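Local coordinates for protein uncharacterized CBS domain-containing proteins (Corynebacterium glutamicum, PDB 2P3H) that is a putative membrane transporter or hemolysin of uncertain function that may bind flavin adenine dinucleotide, represented here by its CorC_HlyC (transporter-associated) domain, at residues L53-F65 with T77-E89. Residues are numbered along the deposited sequence; the frame is centred on the assembly and turned at random.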
loop_
_atom_site.group_PDB
_atom_site.type_symbol
_atom_site.label_atom_id
_atom_site.label_comp_id
_atom_site.label_asym_id
_atom_site.label_seq_id
_atom_site.Cartn_x
_atom_site.Cartn_y
_atom_site.Cartn_z
ATOM N N LEU A 53 -14.074 1.825 4.248
ATOM C CA LEU A 53 -13.077 0.789 4.531
ATOM C C LEU A 53 -13.332 0.236 5.917
ATOM O O LEU A 53 -13.391 0.984 6.888
ATOM C CB LEU A 53 -11.663 1.376 4.438
ATOM C CG LEU A 53 -11.269 1.990 3.093
ATOM C CD1 LEU A 53 -10.007 2.823 3.250
ATOM C CD2 LEU A 53 -11.068 0.923 2.016
ATOM N N LYS A 54 -13.505 -1.078 6.010
ATOM C CA LYS A 54 -13.863 -1.712 7.283
ATOM C C LYS A 54 -12.758 -2.636 7.778
ATOM O O LYS A 54 -11.999 -3.185 6.970
ATOM C CB LYS A 54 -15.153 -2.523 7.120
ATOM C CG LYS A 54 -16.298 -1.781 6.440
ATOM C CD LYS A 54 -16.916 -0.747 7.352
ATOM C CE LYS A 54 -18.189 -0.161 6.749
ATOM N NZ LYS A 54 -18.725 0.943 7.586
ATOM N N THR A 55 -12.663 -2.821 9.094
ATOM C CA THR A 55 -11.686 -3.762 9.661
ATOM C C THR A 55 -11.869 -5.125 8.998
ATOM O O THR A 55 -13.000 -5.606 8.832
ATOM C CB THR A 55 -11.827 -3.862 11.181
ATOM O OG1 THR A 55 -11.647 -2.558 11.728
ATOM C CG2 THR A 55 -10.786 -4.763 11.785
ATOM N N GLY A 56 -10.748 -5.712 8.588
ATOM C CA GLY A 56 -10.746 -6.969 7.879
ATOM C C GLY A 56 -10.750 -6.866 6.366
ATOM O O GLY A 56 -10.449 -7.844 5.689
ATOM N N ASP A 57 -11.104 -5.701 5.818
ATOM C CA ASP A 57 -11.069 -5.509 4.351
ATOM C C ASP A 57 -9.653 -5.702 3.815
ATOM O O ASP A 57 -8.696 -5.266 4.438
ATOM C CB ASP A 57 -11.553 -4.096 3.955
ATOM C CG ASP A 57 -13.066 -3.944 4.037
ATOM O OD1 ASP A 57 -13.760 -4.939 4.375
ATOM O OD2 ASP A 57 -13.560 -2.833 3.748
ATOM N N VAL A 58 -9.531 -6.360 2.670
ATOM C CA VAL A 58 -8.223 -6.575 2.045
ATOM C C VAL A 58 -8.246 -5.905 0.689
ATOM O O VAL A 58 -9.153 -6.114 -0.117
ATOM C CB VAL A 58 -7.902 -8.069 1.869
ATOM C CG1 VAL A 58 -6.544 -8.261 1.144
ATOM C CG2 VAL A 58 -7.925 -8.776 3.229
ATOM N N ILE A 59 -7.251 -5.069 0.443
ATOM C CA ILE A 59 -7.229 -4.324 -0.800
ATOM C C ILE A 59 -5.877 -4.625 -1.418
ATOM O O ILE A 59 -4.870 -4.512 -0.755
ATOM C CB ILE A 59 -7.350 -2.805 -0.555
ATOM C CG1 ILE A 59 -8.737 -2.463 0.010
ATOM C CG2 ILE A 59 -7.122 -2.012 -1.838
ATOM C CD1 ILE A 59 -8.741 -2.384 1.509
ATOM N N GLU A 60 -5.873 -5.003 -2.683
ATOM C CA GLU A 60 -4.615 -5.282 -3.363
ATOM C C GLU A 60 -4.318 -4.222 -4.437
ATOM O O GLU A 60 -5.134 -3.953 -5.291
ATOM C CB GLU A 60 -4.603 -6.725 -3.903
ATOM C CG GLU A 60 -4.579 -7.763 -2.704
ATOM C CD GLU A 60 -4.539 -9.239 -3.105
ATOM O OE1 GLU A 60 -4.475 -9.554 -4.343
ATOM O OE2 GLU A 60 -4.573 -10.100 -2.157
ATOM N N ILE A 61 -3.146 -3.601 -4.356
ATOM C CA ILE A 61 -2.769 -2.501 -5.260
ATOM C C ILE A 61 -1.483 -2.875 -6.028
ATOM O O ILE A 61 -0.450 -3.222 -5.421
ATOM C CB ILE A 61 -2.550 -1.167 -4.459
ATOM C CG1 ILE A 61 -3.836 -0.875 -3.649
ATOM C CG2 ILE A 61 -2.117 0.002 -5.389
ATOM C CD1 ILE A 61 -3.987 0.475 -3.046
ATOM N N PRO A 62 -1.537 -2.787 -7.356
ATOM C CA PRO A 62 -0.336 -3.013 -8.181
ATOM C C PRO A 62 0.684 -1.903 -7.981
ATOM O O PRO A 62 0.309 -0.722 -7.881
ATOM C CB PRO A 62 -0.872 -2.957 -9.620
ATOM C CG PRO A 62 -2.365 -3.135 -9.500
ATOM C CD PRO A 62 -2.735 -2.509 -8.175
ATOM N N LEU A 63 1.946 -2.301 -7.944
ATOM C CA LEU A 63 3.082 -1.395 -7.725
ATOM C C LEU A 63 3.649 -1.010 -9.100
ATOM O O LEU A 63 3.504 -1.762 -10.073
ATOM C CB LEU A 63 4.131 -2.107 -6.894
ATOM C CG LEU A 63 3.553 -2.390 -5.500
ATOM C CD1 LEU A 63 4.428 -3.342 -4.754
ATOM C CD2 LEU A 63 3.384 -1.076 -4.763
ATOM N N ASP A 64 4.255 0.168 -9.190
ATOM C CA ASP A 64 4.792 0.608 -10.467
ATOM C C ASP A 64 5.985 -0.249 -10.841
ATOM O O ASP A 64 6.813 -0.593 -9.984
ATOM C CB ASP A 64 5.267 2.064 -10.385
ATOM C CG ASP A 64 4.118 3.066 -10.381
ATOM O OD1 ASP A 64 2.915 2.669 -10.405
ATOM O OD2 ASP A 64 4.437 4.263 -10.371
ATOM N N PHE A 65 6.081 -0.544 -12.124
ATOM C CA PHE A 65 7.285 -1.135 -12.695
ATOM C C PHE A 65 8.402 -0.094 -12.658
ATOM O O PHE A 65 8.144 1.100 -12.595
ATOM C CB PHE A 65 7.020 -1.540 -14.135
ATOM C CG PHE A 65 6.080 -2.709 -14.285
ATOM C CD1 PHE A 65 6.437 -3.979 -13.804
ATOM C CD2 PHE A 65 4.865 -2.546 -14.951
ATOM C CE1 PHE A 65 5.562 -5.070 -13.957
ATOM C CE2 PHE A 65 3.985 -3.622 -15.113
ATOM C CZ PHE A 65 4.348 -4.892 -14.611
ATOM N N THR A 77 5.498 -9.143 -15.076
ATOM C CA THR A 77 4.456 -9.442 -14.132
ATOM C C THR A 77 4.455 -8.395 -13.016
ATOM O O THR A 77 5.476 -8.156 -12.412
ATOM C CB THR A 77 4.718 -10.867 -13.584
ATOM O OG1 THR A 77 4.714 -11.792 -14.692
ATOM C CG2 THR A 77 3.702 -11.252 -12.578
ATOM N N GLN A 78 3.301 -7.784 -12.752
ATOM C CA GLN A 78 3.155 -6.754 -11.705
ATOM C C GLN A 78 3.449 -7.294 -10.326
ATOM O O GLN A 78 2.990 -8.376 -9.992
ATOM C CB GLN A 78 1.687 -6.346 -11.591
ATOM C CG GLN A 78 1.134 -5.423 -12.599
ATOM C CD GLN A 78 -0.388 -5.169 -12.407
ATOM O OE1 GLN A 78 -1.168 -6.040 -11.924
ATOM N NE2 GLN A 78 -0.825 -4.005 -12.884
ATOM N N ARG A 79 4.175 -6.532 -9.518
ATOM C CA ARG A 79 4.205 -6.821 -8.088
ATOM C C ARG A 79 2.969 -6.224 -7.429
ATOM O O ARG A 79 2.479 -5.167 -7.832
ATOM C CB ARG A 79 5.458 -6.263 -7.427
ATOM C CG ARG A 79 5.860 -7.045 -6.190
ATOM C CD ARG A 79 6.680 -8.302 -6.539
ATOM N NE ARG A 79 6.872 -9.151 -5.359
ATOM C CZ ARG A 79 7.935 -9.120 -4.555
ATOM N NH1 ARG A 79 7.979 -9.933 -3.506
ATOM N NH2 ARG A 79 8.955 -8.300 -4.792
ATOM N N ILE A 80 2.454 -6.916 -6.420
ATOM C CA ILE A 80 1.206 -6.497 -5.742
ATOM C C ILE A 80 1.472 -6.238 -4.272
ATOM O O ILE A 80 2.126 -7.055 -3.621
ATOM C CB ILE A 80 0.107 -7.583 -5.855
ATOM C CG1 ILE A 80 -0.189 -7.899 -7.324
ATOM C CG2 ILE A 80 -1.203 -7.141 -5.141
ATOM C CD1 ILE A 80 -0.716 -6.704 -8.103
ATOM N N LEU A 81 0.953 -5.119 -3.774
ATOM C CA LEU A 81 0.937 -4.821 -2.347
ATOM C C LEU A 81 -0.450 -5.184 -1.799
ATOM O O LEU A 81 -1.461 -4.604 -2.206
ATOM C CB LEU A 81 1.260 -3.334 -2.124
ATOM C CG LEU A 81 1.308 -2.871 -0.650
ATOM C CD1 LEU A 81 2.512 -3.526 0.050
ATOM C CD2 LEU A 81 1.428 -1.360 -0.585
ATOM N N ARG A 82 -0.498 -6.156 -0.888
ATOM C CA ARG A 82 -1.756 -6.456 -0.200
ATOM C C ARG A 82 -1.833 -5.652 1.089
ATOM O O ARG A 82 -0.866 -5.663 1.893
ATOM C CB ARG A 82 -1.833 -7.946 0.114
ATOM C CG ARG A 82 -3.073 -8.319 0.941
ATOM C CD ARG A 82 -2.994 -9.811 1.342
ATOM N NE ARG A 82 -3.257 -10.647 0.181
ATOM C CZ ARG A 82 -2.896 -11.928 0.060
ATOM N NH1 ARG A 82 -2.221 -12.536 1.050
ATOM N NH2 ARG A 82 -3.195 -12.601 -1.061
ATOM N N ILE A 83 -2.940 -4.918 1.267
ATOM C CA ILE A 83 -3.175 -4.106 2.458
ATOM C C ILE A 83 -4.438 -4.626 3.142
ATOM O O ILE A 83 -5.479 -4.774 2.505
ATOM C CB ILE A 83 -3.334 -2.603 2.116
ATOM C CG1 ILE A 83 -2.122 -2.147 1.303
ATOM C CG2 ILE A 83 -3.554 -1.743 3.388
ATOM C CD1 ILE A 83 -2.463 -1.338 0.099
ATOM N N THR A 84 -4.311 -4.928 4.427
ATOM C CA THR A 84 -5.438 -5.386 5.239
ATOM C C THR A 84 -5.691 -4.349 6.317
ATOM O O THR A 84 -4.765 -3.948 7.043
ATOM C CB THR A 84 -5.134 -6.749 5.909
ATOM O OG1 THR A 84 -4.707 -7.695 4.929
ATOM C CG2 THR A 84 -6.380 -7.268 6.647
ATOM N N VAL A 85 -6.948 -3.901 6.418
ATOM C CA VAL A 85 -7.328 -2.894 7.395
ATOM C C VAL A 85 -7.457 -3.610 8.736
ATOM O O VAL A 85 -8.309 -4.497 8.879
ATOM C CB VAL A 85 -8.664 -2.243 7.019
ATOM C CG1 VAL A 85 -9.053 -1.246 8.101
ATOM C CG2 VAL A 85 -8.575 -1.588 5.609
ATOM N N LEU A 86 -6.607 -3.251 9.699
ATOM C CA LEU A 86 -6.578 -3.931 11.012
ATOM C C LEU A 86 -7.338 -3.203 12.122
ATOM O O LEU A 86 -7.818 -3.835 13.060
ATOM C CB LEU A 86 -5.127 -4.170 11.491
ATOM C CG LEU A 86 -4.269 -5.110 10.639
ATOM C CD1 LEU A 86 -2.894 -5.258 11.319
ATOM C CD2 LEU A 86 -4.959 -6.474 10.469
ATOM N N GLU A 87 -7.416 -1.881 12.031
ATOM C CA GLU A 87 -8.120 -1.085 13.028
ATOM C C GLU A 87 -8.715 0.118 12.327
ATOM O O GLU A 87 -8.045 0.736 11.503
ATOM C CB GLU A 87 -7.117 -0.630 14.068
ATOM C CG GLU A 87 -7.636 -0.280 15.445
ATOM C CD GLU A 87 -6.468 -0.202 16.417
ATOM O OE1 GLU A 87 -5.802 0.854 16.473
ATOM O OE2 GLU A 87 -6.188 -1.218 17.099
ATOM N N VAL A 88 -9.964 0.463 12.664
ATOM C CA VAL A 88 -10.627 1.662 12.133
ATOM C C VAL A 88 -11.068 2.521 13.323
ATOM O O VAL A 88 -11.512 2.006 14.357
ATOM C CB VAL A 88 -11.847 1.313 11.201
ATOM C CG1 VAL A 88 -12.637 2.571 10.786
ATOM C CG2 VAL A 88 -11.388 0.569 9.976
ATOM N N GLU A 89 -10.919 3.830 13.206
ATOM C CA GLU A 89 -11.462 4.737 14.228
ATOM C C GLU A 89 -12.043 5.917 13.495
ATOM O O GLU A 89 -11.430 6.405 12.560
ATOM C CB GLU A 89 -10.381 5.227 15.189
ATOM C CG GLU A 89 -9.755 4.143 16.063
ATOM C CD GLU A 89 -8.806 4.716 17.110
ATOM O OE1 GLU A 89 -8.697 5.968 17.219
ATOM O OE2 GLU A 89 -8.179 3.903 17.831
HETATM O O HOH W 1 5.040 -4.100 -10.525
#
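Val85 pushes its side chain into the bend of the type II turn Lys54-Asp57, with CB 3.5 Å from Lys54 O, CG1 by Thr55 CA and CG2 near both the Lys54 and Asp57 carbonyl oxygens. Its backbone ties the same turn to the strand: Val85 O accepts a nearly straight bond from Gly56 N (2.7 Å), and Val85 N donates to Asp57 O. Beyond the turn, strands 58-62 and 80-89 run antiparallel, with mutual backbone bonds at Ile59-Ile83 and Ile61-Leu81; a last bond from Leu63 N to Arg79 O extends the ladder. On the face bearing Val58, Glu60 and Arg82, the acidic and basic side chains lie alongside, pointing the same way. Arg82 turns at chi3 (-73°), bringing NE (2.7 Å) and NH2 (3.1 Å) side-on to the single oxygen Glu60 OE2, which lies in the guanidinium plane. Val58 CG1 packs against Arg82 CG at 3.5 Å, while Ile80 CG2 meets Glu60 CB from the other side of the salt bridge. Farther along, the Gln78 amide lies beside the Pro62 ring, and Phe65 turns its edge to Thr77 O. On the reverse face, Ile61 CD1 meets Ile83 CD1 obliquely (3.9 Å), and Leu63 CD2 reaches Leu81 CB. This apolar side faces helices 22-29 and 41-49, with strand 58-62 at the sheet's edge and strand 92-100 flanking 80-89 on its other side.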